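PDB 6KIA: enoyl-acyl carrier protein reductase from Uncultured bacterium, which probably catalyses the NADH-dependent reduction of enoyl-acyl carrier protein in bacterial fatty acid synthesis and is linked to triclosan resistance. Local coordinates for residues N14-G19 with G152-F157; N39-A44 with L409-S414. One frame throughout, in Å; residues are numbered along the deposited sequence.

Contact 1: N14-G19 with G152-F157; sequences NIFRKG and GANAFF
F16 and I15 meet N154 and F156 in a loop-to-strand packing contact where strands 21-25 and 155-159 of the NADH-binding Rossmann-type sheet begin. Both segments lie at the start of parallel neighbours, 14-19 just before strand 21-25 and 152-157 running into strand 155-159; the end-to-end directions of the touching parts differ by 113°. The F16 ring does most of the filling. Its CE1 lies 3.8 Å from N154 CB, and its CZ and CE2 come closest to F156, with F16 CZ 3.7 Å from F156 CD1. That atom sits over one face of the F16 ring, but the planes are inclined by 36° and the pair is oblique. F156 gets there because its CG is anti to the backbone N (chi1 -170°), which swings the ring toward the loop; the F156 ring also meets that of F22 on strand 21-25. Within the loop, I15 CG1 covers a face of the F16 ring almost centrally, 3.8 Å above its plane. The bend is fixed by an Asx turn at N14: F16 N donates to N14 OD1 (3.0 Å), coming from above the carbonyl plane, while N14 ND2 returns a bond to F16 O on an in-plane lone pair. One side-chain amide thus grips both backbone polar atoms of F16. The N154 amide stands perpendicular to the F16 ring; Q233 N, just before strand 234-240, donates to its OD1, and D20 OD1 accepts from its backbone N, tying the strand entrance to both neighbours. Farther along, A153 CB rests against G19 O. At the other end of the N154 amide, ND2 lies 3.0 Å from I15 O and also faces the aliphatic CG1 of I15, at 3.9 Å.

Contact 2: N39-A44 with L409-S414; sequences NEARDA and LMFHES
Helices 39-43 and 409-413 run at 55° to each other, N to C, with a closest axial approach of 9.9 Å, and their backbones come nearest at E40 and F411. The gap between the axes is filled largely by the phenyl ring of F411; with chi1 near 180° (-173°), the ring extends away from its own backbone N and across to helix 39-43. One face of the ring lies against the backbone of the other helix: E40 C sits over its centre and A41 N nearer its rim. At the base of the ring, E40 CB touches F411 CG at 3.7 Å; at its far end A44 CB meets F411 CZ at 3.6 Å. This is helix-helix packing beside the Rossmann-type sheet: helix 34-43 is the crossover helix of the beta-alpha-beta unit between parallel strands 21-25 and 47-56, and it meets the long helix 394-413. The E40 chain bends at chi2 and brings OE1 beside F411 CD2, its carboxylate plane 58° from the ring, leaving E40 OE1 4.4 Å from H412 NE2, too far for direct contact. H412 is held at its other nitrogen, where ND1 bonds S13 O. Over one face of the H412 ring, offset toward the rim, F411 CD2 lies 4.2 Å above the plane.

The centres of contacts 1 and 2 lie about 11 Å apart, and the two touch directly. Their segments alternate along the chain, in the order 14-19, 39-44, 152-157, 409-414, so three early segments and one late in the chain meet in one region. Strand 21-25 lies between the first two segments, 39-44 belongs to helix 34-43, and helix 394-413 brings the last segment back to them. The seam is largely aromatic: F156 CE1 packs on F411 CD1 at 3.7 Å, and the F16 and F411 rings also meet. Contact 1 lies at the start of two strands of the nucleotide-binding sheet; contact 2 joins two helices that pack beside it.

Contact 1: N14-G19 with G152-F157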
loop_
_atom_site.group_PDB
_atom_site.type_symbol
_atom_site.label_atom_id
_atom_site.label_comp_id
_atom_site.label_asym_id
_atom_site.label_seq_id
_atom_site.Cartn_x
_atom_site.Cartn_y
_atom_site.Cartn_z
ATOM N N ASN A 14 13.249 20.424 -3.944
ATOM C CA ASN A 14 12.384 20.047 -5.049
ATOM C C ASN A 14 13.036 20.370 -6.387
ATOM O O ASN A 14 13.499 21.488 -6.614
ATOM C CB ASN A 14 11.020 20.749 -4.998
ATOM C CG ASN A 14 10.243 20.597 -6.311
ATOM O OD1 ASN A 14 9.886 19.479 -6.700
ATOM N ND2 ASN A 14 9.936 21.709 -6.971
ATOM N N ILE A 15 13.043 19.394 -7.278
ATOM C CA ILE A 15 13.571 19.603 -8.629
ATOM C C ILE A 15 12.488 19.615 -9.706
ATOM O O ILE A 15 12.780 19.873 -10.881
ATOM C CB ILE A 15 14.589 18.513 -8.996
ATOM C CG1 ILE A 15 13.905 17.138 -9.063
ATOM C CG2 ILE A 15 15.727 18.489 -7.985
ATOM C CD1 ILE A 15 14.807 16.042 -9.587
ATOM N N PHE A 16 11.248 19.317 -9.332
ATOM C CA PHE A 16 10.196 19.144 -10.325
ATOM C C PHE A 16 9.478 20.457 -10.642
ATOM O O PHE A 16 9.211 21.288 -9.757
ATOM C CB PHE A 16 9.201 18.059 -9.870
ATOM C CG PHE A 16 9.852 16.714 -9.646
ATOM C CD1 PHE A 16 10.193 15.912 -10.726
ATOM C CD2 PHE A 16 10.131 16.258 -8.354
ATOM C CE1 PHE A 16 10.817 14.684 -10.537
ATOM C CE2 PHE A 16 10.767 15.013 -8.162
ATOM C CZ PHE A 16 11.098 14.234 -9.275
ATOM N N ARG A 17 9.195 20.640 -11.926
ATOM C CA ARG A 17 8.666 21.897 -12.440
ATOM C C ARG A 17 7.672 21.606 -13.557
ATOM O O ARG A 17 7.549 20.462 -13.983
ATOM C CB ARG A 17 9.815 22.775 -12.961
ATOM C CG ARG A 17 9.838 24.178 -12.389
ATOM C CD ARG A 17 11.256 24.726 -12.302
ATOM N NE ARG A 17 11.666 24.947 -10.914
ATOM C CZ ARG A 17 12.611 24.245 -10.294
ATOM N NH1 ARG A 17 13.264 23.290 -10.948
ATOM N NH2 ARG A 17 12.915 24.501 -9.030
ATOM N N LYS A 18 6.981 22.639 -14.038
ATOM C CA LYS A 18 6.217 22.549 -15.286
ATOM C C LYS A 18 7.004 21.864 -16.407
ATOM O O LYS A 18 8.155 22.221 -16.664
ATOM C CB LYS A 18 5.815 23.955 -15.747
ATOM C CG LYS A 18 4.679 24.005 -16.759
ATOM C CD LYS A 18 4.583 25.397 -17.372
ATOM C CE LYS A 18 5.935 25.860 -17.902
ATOM N NZ LYS A 18 5.907 27.278 -18.362
ATOM N N GLY A 19 6.374 20.889 -17.064
ATOM C CA GLY A 19 7.003 20.170 -18.153
ATOM C C GLY A 19 7.530 18.812 -17.737
ATOM O O GLY A 19 7.666 17.909 -18.579
ATOM N N GLY A 152 15.360 16.415 -21.595
ATOM C CA GLY A 152 15.570 17.472 -20.626
ATOM C C GLY A 152 14.585 17.417 -19.469
ATOM O O GLY A 152 14.790 18.072 -18.460
ATOM N N ALA A 153 13.508 16.667 -19.621
ATOM C CA ALA A 153 12.532 16.584 -18.527
ATOM C C ALA A 153 12.982 15.686 -17.385
ATOM O O ALA A 153 13.833 14.799 -17.541
ATOM C CB ALA A 153 11.218 16.128 -19.047
ATOM N N ASN A 154 12.399 15.952 -16.222
ATOM C CA ASN A 154 12.477 15.038 -15.085
ATOM C C ASN A 154 11.272 14.136 -15.130
ATOM O O ASN A 154 10.207 14.562 -15.557
ATOM C CB ASN A 154 12.520 15.812 -13.766
ATOM C CG ASN A 154 13.738 16.712 -13.650
ATOM O OD1 ASN A 154 14.796 16.407 -14.185
ATOM N ND2 ASN A 154 13.591 17.820 -12.920
ATOM N N ALA A 155 11.439 12.879 -14.721
ATOM C CA ALA A 155 10.332 11.950 -14.676
ATOM C C ALA A 155 10.259 11.289 -13.279
ATOM O O ALA A 155 11.271 10.890 -12.688
ATOM C CB ALA A 155 10.457 10.890 -15.776
ATOM N N PHE A 156 9.032 11.154 -12.802
ATOM C CA PHE A 156 8.714 10.609 -11.484
ATOM C C PHE A 156 7.730 9.471 -11.720
ATOM O O PHE A 156 6.565 9.699 -12.070
ATOM C CB PHE A 156 8.100 11.737 -10.617
ATOM C CG PHE A 156 7.936 11.421 -9.143
ATOM C CD1 PHE A 156 8.083 12.433 -8.200
ATOM C CD2 PHE A 156 7.754 10.124 -8.691
ATOM C CE1 PHE A 156 7.944 12.165 -6.818
ATOM C CE2 PHE A 156 7.617 9.854 -7.318
ATOM C CZ PHE A 156 7.731 10.874 -6.405
ATOM N N PHE A 157 8.204 8.235 -11.553
ATOM C CA PHE A 157 7.357 7.059 -11.727
ATOM C C PHE A 157 6.914 6.596 -10.350
ATOM O O PHE A 157 7.755 6.190 -9.554
ATOM C CB PHE A 157 8.104 5.917 -12.445
ATOM C CG PHE A 157 8.470 6.212 -13.874
ATOM C CD1 PHE A 157 7.597 5.909 -14.913
ATOM C CD2 PHE A 157 9.696 6.757 -14.167
ATOM C CE1 PHE A 157 7.944 6.151 -16.236
ATOM C CE2 PHE A 157 10.065 6.999 -15.477
ATOM C CZ PHE A 157 9.174 6.713 -16.525
#

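Contact 2: N39-A44 with L409-S414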
loop_
_atom_site.group_PDB
_atom_site.type_symbol
_atom_site.label_atom_id
_atom_site.label_comp_id
_atom_site.label_asym_id
_atom_site.label_seq_id
_atom_site.Cartn_x
_atom_site.Cartn_y
_atom_site.Cartn_z
ATOM N N ASN A 39 -1.414 14.730 -5.624
ATOM C CA ASN A 39 -1.796 16.124 -5.432
ATOM C C ASN A 39 -0.556 17.007 -5.368
ATOM O O ASN A 39 -0.537 18.139 -5.902
ATOM C CB ASN A 39 -2.617 16.307 -4.153
ATOM C CG ASN A 39 -3.957 15.583 -4.200
ATOM O OD1 ASN A 39 -4.451 15.217 -5.269
ATOM N ND2 ASN A 39 -4.561 15.403 -3.039
ATOM N N GLU A 40 0.517 16.475 -4.781
ATOM C CA GLU A 40 1.766 17.230 -4.728
ATOM C C GLU A 40 2.293 17.457 -6.133
ATOM O O GLU A 40 2.703 18.581 -6.518
ATOM C CB GLU A 40 2.809 16.507 -3.875
ATOM C CG GLU A 40 2.441 16.581 -2.420
ATOM C CD GLU A 40 2.608 17.982 -1.881
ATOM O OE1 GLU A 40 3.601 18.647 -2.250
ATOM O OE2 GLU A 40 1.700 18.447 -1.179
ATOM N N ALA A 41 2.260 16.387 -6.912
ATOM C CA ALA A 41 2.757 16.494 -8.274
ATOM C C ALA A 41 1.925 17.507 -9.051
ATOM O O ALA A 41 2.465 18.288 -9.856
ATOM C CB ALA A 41 2.721 15.146 -8.948
ATOM N N ARG A 42 0.618 17.515 -8.790
ATOM C CA ARG A 42 -0.274 18.423 -9.508
ATOM C C ARG A 42 0.082 19.846 -9.107
ATOM O O ARG A 42 0.192 20.723 -9.972
ATOM C CB ARG A 42 -1.753 18.098 -9.218
ATOM C CG ARG A 42 -2.751 18.824 -10.117
ATOM C CD ARG A 42 -4.168 18.235 -10.044
ATOM N NE ARG A 42 -4.252 16.851 -10.513
ATOM C CZ ARG A 42 -4.345 15.786 -9.721
ATOM N NH1 ARG A 42 -4.377 15.928 -8.403
ATOM N NH2 ARG A 42 -4.419 14.575 -10.251
ATOM N N ASP A 43 0.309 20.091 -7.810
ATOM C CA ASP A 43 0.498 21.490 -7.404
ATOM C C ASP A 43 1.881 21.999 -7.789
ATOM O O ASP A 43 2.102 23.207 -7.850
ATOM C CB ASP A 43 0.289 21.694 -5.893
ATOM C CG ASP A 43 -1.021 21.142 -5.387
ATOM O OD1 ASP A 43 -2.021 21.155 -6.138
ATOM O OD2 ASP A 43 -1.065 20.753 -4.193
ATOM N N ALA A 44 2.809 21.090 -8.087
ATOM C CA ALA A 44 4.130 21.506 -8.556
ATOM C C ALA A 44 4.088 21.828 -10.047
ATOM O O ALA A 44 5.071 22.302 -10.606
ATOM C CB ALA A 44 5.177 20.428 -8.275
ATOM N N LEU A 409 6.099 14.470 1.975
ATOM C CA LEU A 409 7.284 13.731 2.374
ATOM C C LEU A 409 7.864 12.933 1.203
ATOM O O LEU A 409 9.055 13.037 0.926
ATOM C CB LEU A 409 6.974 12.783 3.542
ATOM C CG LEU A 409 6.822 13.477 4.907
ATOM C CD1 LEU A 409 6.369 12.486 5.982
ATOM C CD2 LEU A 409 8.117 14.172 5.321
ATOM N N MET A 410 7.040 12.131 0.526
ATOM C CA MET A 410 7.543 11.313 -0.566
ATOM C C MET A 410 7.928 12.202 -1.760
ATOM O O MET A 410 8.982 11.997 -2.378
ATOM C CB MET A 410 6.515 10.274 -0.972
ATOM C CG MET A 410 6.273 9.249 0.139
ATOM S SD MET A 410 4.947 8.102 -0.258
ATOM C CE MET A 410 5.573 7.270 -1.740
ATOM N N PHE A 411 7.106 13.214 -2.041
ATOM C CA PHE A 411 7.363 14.075 -3.204
ATOM C C PHE A 411 8.693 14.801 -3.052
ATOM O O PHE A 411 9.505 14.847 -3.995
ATOM C CB PHE A 411 6.223 15.082 -3.402
ATOM C CG PHE A 411 6.361 15.887 -4.673
ATOM C CD1 PHE A 411 6.189 15.296 -5.911
ATOM C CD2 PHE A 411 6.700 17.232 -4.609
ATOM C CE1 PHE A 411 6.353 16.059 -7.097
ATOM C CE2 PHE A 411 6.856 17.995 -5.774
ATOM C CZ PHE A 411 6.671 17.401 -7.013
ATOM N N HIS A 412 8.950 15.355 -1.864
ATOM C CA HIS A 412 10.192 16.103 -1.669
ATOM C C HIS A 412 11.406 15.195 -1.437
ATOM O O HIS A 412 12.494 15.480 -1.946
ATOM C CB HIS A 412 10.035 17.115 -0.522
ATOM C CG HIS A 412 9.136 18.266 -0.854
ATOM N ND1 HIS A 412 9.379 19.114 -1.915
ATOM C CD2 HIS A 412 8.018 18.735 -0.247
ATOM C CE1 HIS A 412 8.444 20.048 -1.954
ATOM N NE2 HIS A 412 7.601 19.835 -0.960
ATOM N N GLU A 413 11.245 14.098 -0.694
ATOM C CA GLU A 413 12.361 13.195 -0.517
ATOM C C GLU A 413 12.810 12.632 -1.869
ATOM O O GLU A 413 14.000 12.402 -2.089
ATOM C CB GLU A 413 11.994 12.057 0.434
ATOM C CG GLU A 413 13.170 11.154 0.830
ATOM C CD GLU A 413 14.253 11.894 1.618
ATOM O OE1 GLU A 413 13.994 12.996 2.159
ATOM O OE2 GLU A 413 15.363 11.347 1.725
ATOM N N SER A 414 11.869 12.400 -2.777
ATOM C CA SER A 414 12.267 11.839 -4.071
ATOM C C SER A 414 13.093 12.804 -4.908
ATOM O O SER A 414 13.787 12.369 -5.805
ATOM C CB SER A 414 11.066 11.360 -4.873
ATOM O OG SER A 414 10.399 10.291 -4.209
#